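Local structure of alkaline phosphatase (Thermus thermophilus, 7KWD) at residues A[47-50]-A[51-55]. The protein probably hydrolyses phosphate monoesters as a homodimeric alkaline phosphatase that carries zinc and magnesium ions in its active site. Residues are numbered along the deposited sequence; the frame is centred on the assembly and turned at random.
With MG (magnesium ion), chain D; ZN (zinc ion), chain E.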
ATOM      1  N   ASP A  47      13.163  -4.147   4.776  1.00 24.56           N
ATOM      2  CA  ASP A  47      13.551  -3.269   3.688  1.00 21.47           C
ATOM      3  C   ASP A  47      12.653  -3.491   2.475  1.00 22.82           C
ATOM      4  O   ASP A  47      12.507  -4.616   2.009  1.00 21.51           O
ATOM      5  CB  ASP A  47      15.013  -3.499   3.311  1.00 21.53           C
ATOM      6  CG  ASP A  47      15.587  -2.330   2.591  1.00 25.39           C
ATOM      7  OD1 ASP A  47      14.977  -1.970   1.561  1.00 21.85           O
ATOM      8  OD2 ASP A  47      16.604  -1.748   3.069  1.00 24.97           O
ATOM      9  N   GLY A  48      12.060  -2.421   1.966  1.00 20.40           N
ATOM     10  CA  GLY A  48      11.240  -2.497   0.764  1.00 24.33           C
ATOM     11  C   GLY A  48       9.869  -3.119   0.930  1.00 22.63           C
ATOM     12  O   GLY A  48       9.190  -3.407  -0.072  1.00 22.36           O
ATOM     13  N   PHE A  49       9.400  -3.249   2.172  1.00 22.07           N
ATOM     14  CA  PHE A  49       8.210  -4.019   2.504  1.00 21.76           C
ATOM     15  C   PHE A  49       6.960  -3.167   2.370  1.00 23.61           C
ATOM     16  O   PHE A  49       6.793  -2.170   3.073  1.00 23.79           O
ATOM     17  CB  PHE A  49       8.359  -4.553   3.929  1.00 22.87           C
ATOM     18  CG  PHE A  49       7.216  -5.388   4.438  1.00 22.29           C
ATOM     19  CD1 PHE A  49       6.968  -6.649   3.923  1.00 24.74           C
ATOM     20  CD2 PHE A  49       6.421  -4.924   5.511  1.00 22.63           C
ATOM     21  CE1 PHE A  49       5.950  -7.446   4.433  1.00 23.34           C
ATOM     22  CE2 PHE A  49       5.399  -5.710   6.014  1.00 25.24           C
ATOM     23  CZ  PHE A  49       5.173  -6.977   5.494  1.00 26.14           C
ATOM     24  N   SER A  50       6.078  -3.579   1.473  1.00 19.94           N
ATOM     25  CA  SER A  50       4.844  -2.847   1.206  1.00 21.40           C
ATOM     26  C   SER A  50       3.661  -3.549   1.840  1.00 22.01           C
ATOM     27  O   SER A  50       3.770  -4.682   2.324  1.00 23.17           O
ATOM     28  CB  SER A  50       4.629  -2.726  -0.306  1.00 22.29           C
ATOM     29  OG  SER A  50       4.182  -3.944  -0.814  1.00 22.40           O
ATOM     30  N   TRP A  51       2.510  -2.862   1.823  1.00 21.55           N
ATOM     31  CA  TRP A  51       1.277  -3.465   2.315  1.00 21.42           C
ATOM     32  C   TRP A  51       0.755  -4.517   1.353  1.00 21.62           C
ATOM     33  O   TRP A  51      -0.006  -5.407   1.766  1.00 22.65           O
ATOM     34  CB  TRP A  51       0.220  -2.375   2.579  1.00 21.46           C
ATOM     35  CG  TRP A  51       0.601  -1.495   3.777  1.00 21.84           C
ATOM     36  CD1 TRP A  51       0.896  -0.153   3.769  1.00 24.83           C
ATOM     37  CD2 TRP A  51       0.729  -1.925   5.142  1.00 17.32           C
ATOM     38  NE1 TRP A  51       1.214   0.264   5.050  1.00 23.43           N
ATOM     39  CE2 TRP A  51       1.108  -0.808   5.903  1.00 22.24           C
ATOM     40  CE3 TRP A  51       0.546  -3.154   5.793  1.00 24.94           C
ATOM     41  CZ2 TRP A  51       1.306  -0.883   7.283  1.00 24.82           C
ATOM     42  CZ3 TRP A  51       0.736  -3.221   7.166  1.00 23.81           C
ATOM     43  CH2 TRP A  51       1.111  -2.088   7.890  1.00 26.85           C
ATOM     44  N   GLU A  52       1.158  -4.480   0.086  1.00 22.33           N
ATOM     45  CA  GLU A  52       0.796  -5.596  -0.779  1.00 20.74           C
ATOM     46  C   GLU A  52       1.565  -6.843  -0.370  1.00 22.74           C
ATOM     47  O   GLU A  52       0.980  -7.922  -0.294  1.00 24.52           O
ATOM     48  CB  GLU A  52       1.042  -5.274  -2.250  1.00 22.38           C
ATOM     49  CG  GLU A  52       0.294  -4.055  -2.771  1.00 24.89           C
ATOM     50  CD  GLU A  52      -1.235  -4.196  -2.772  1.00 24.50           C
ATOM     51  OE1 GLU A  52      -1.903  -3.153  -2.886  1.00 21.12           O
ATOM     52  OE2 GLU A  52      -1.763  -5.329  -2.649  1.00 27.61           O
ATOM     53  N   ASP A  53       2.870  -6.711  -0.070  1.00 22.99           N
ATOM     54  CA  ASP A  53       3.608  -7.870   0.409  1.00 20.83           C
ATOM     55  C   ASP A  53       2.952  -8.443   1.650  1.00 25.11           C
ATOM     56  O   ASP A  53       2.911  -9.667   1.847  1.00 20.68           O
ATOM     57  CB  ASP A  53       5.071  -7.546   0.784  1.00 19.09           C
ATOM     58  CG  ASP A  53       5.844  -6.821  -0.327  1.00 30.24           C
ATOM     59  OD1 ASP A  53       5.560  -7.066  -1.514  1.00 27.44           O
ATOM     60  OD2 ASP A  53       6.763  -6.029   0.000  1.00 21.35           O
ATOM     61  N   TYR A  54       2.548  -7.553   2.559  1.00 23.27           N
ATOM     62  CA  TYR A  54       1.967  -8.005   3.804  1.00 17.76           C
ATOM     63  C   TYR A  54       0.748  -8.881   3.529  1.00 18.39           C
ATOM     64  O   TYR A  54       0.607  -9.960   4.102  1.00 22.23           O
ATOM     65  CB  TYR A  54       1.578  -6.825   4.691  1.00 23.29           C
ATOM     66  CG  TYR A  54       0.829  -7.340   5.892  1.00 19.48           C
ATOM     67  CD1 TYR A  54       1.508  -7.901   6.977  1.00 23.52           C
ATOM     68  CD2 TYR A  54      -0.555  -7.338   5.907  1.00 21.08           C
ATOM     69  CE1 TYR A  54       0.810  -8.422   8.078  1.00 21.52           C
ATOM     70  CE2 TYR A  54      -1.252  -7.838   6.977  1.00 22.69           C
ATOM     71  CZ  TYR A  54      -0.582  -8.400   8.051  1.00 20.97           C
ATOM     72  OH  TYR A  54      -1.314  -8.896   9.077  1.00 22.32           O
ATOM     73  N   ALA A  55      -0.144  -8.409   2.663  1.00 20.57           N
ATOM     74  CA  ALA A  55      -1.384  -9.123   2.392  1.00 18.25           C
ATOM     75  C   ALA A  55      -1.118 -10.512   1.826  1.00 25.70           C
ATOM     76  O   ALA A  55      -1.811 -11.475   2.182  1.00 21.78           O
ATOM     77  CB  ALA A  55      -2.234  -8.313   1.412  1.00 22.91           C
TER
HETATM   78 MG    MG D 602      18.680  -2.303   3.144  1.00 33.75          MG
HETATM   79 ZN    ZN E 603      15.488   0.168   1.455  1.00 37.00          ZN
HETATM   80  O   HOH W   1       5.580  -4.828  -3.045  1.00 23.41           O
HETATM   81  O   HOH W   2      20.726  -2.655   3.586  1.00 29.14           O
HETATM   82  O   HOH W   3      19.357  -1.115   1.748  1.00 33.87           O
HETATM   83  O   HOH W   4      18.189  -3.814   1.444  1.00 25.03           O
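Ser50 and Asp53 grip each other reciprocally at the start of helix 51-65. Ser50 N points almost straight at Asp53 OD2 (2.9 Å, 176°), meeting it from above the carboxylate plane. In return Ser50 OG, placed between its own backbone N and carbonyl carbon (chi1 76°), accepts from Asp53 N at 3.2 Å and, weakly, from Glu52 N. A water bridges the pair, accepting from Ser50 OG and donating to Asp53 OD1 (2.7 Å). Beside these bonds Phe49 CG stands opposite the backbone N (chi1 -180°), which lays the ring against the first turn: Phe49 CE1 is 3.8 Å from Asp53 CB, and Phe49 CZ sits 3.7 Å from Tyr54 CB, at the edge of the Tyr54 ring and near its plane. The paired Ser50-Asp53 bonds form a capping box, with Ser50 as N-cap; Tyr54 N bonds Ser50 O (3.1 Å) to begin the helical pattern. With Asp53 replaced by an alanine, Ser50 N would probably lose its carboxylate acceptor and Asn278, which also bonds OD2, that mate. Farther out, Ile274 packs on Phe49 and Asp53, while Glu52 OE1 reaches Thr434 of the second subunit. Gly48, at positive phi, and Phe49 join the cap to Asp47, whose carboxylate binds magnesium through OD2 (2.1 Å) and zinc through OD1 (2.2 Å); Thr148 and Glu270 also hold the magnesium, and Ser95, Asp317 and His318 the zinc.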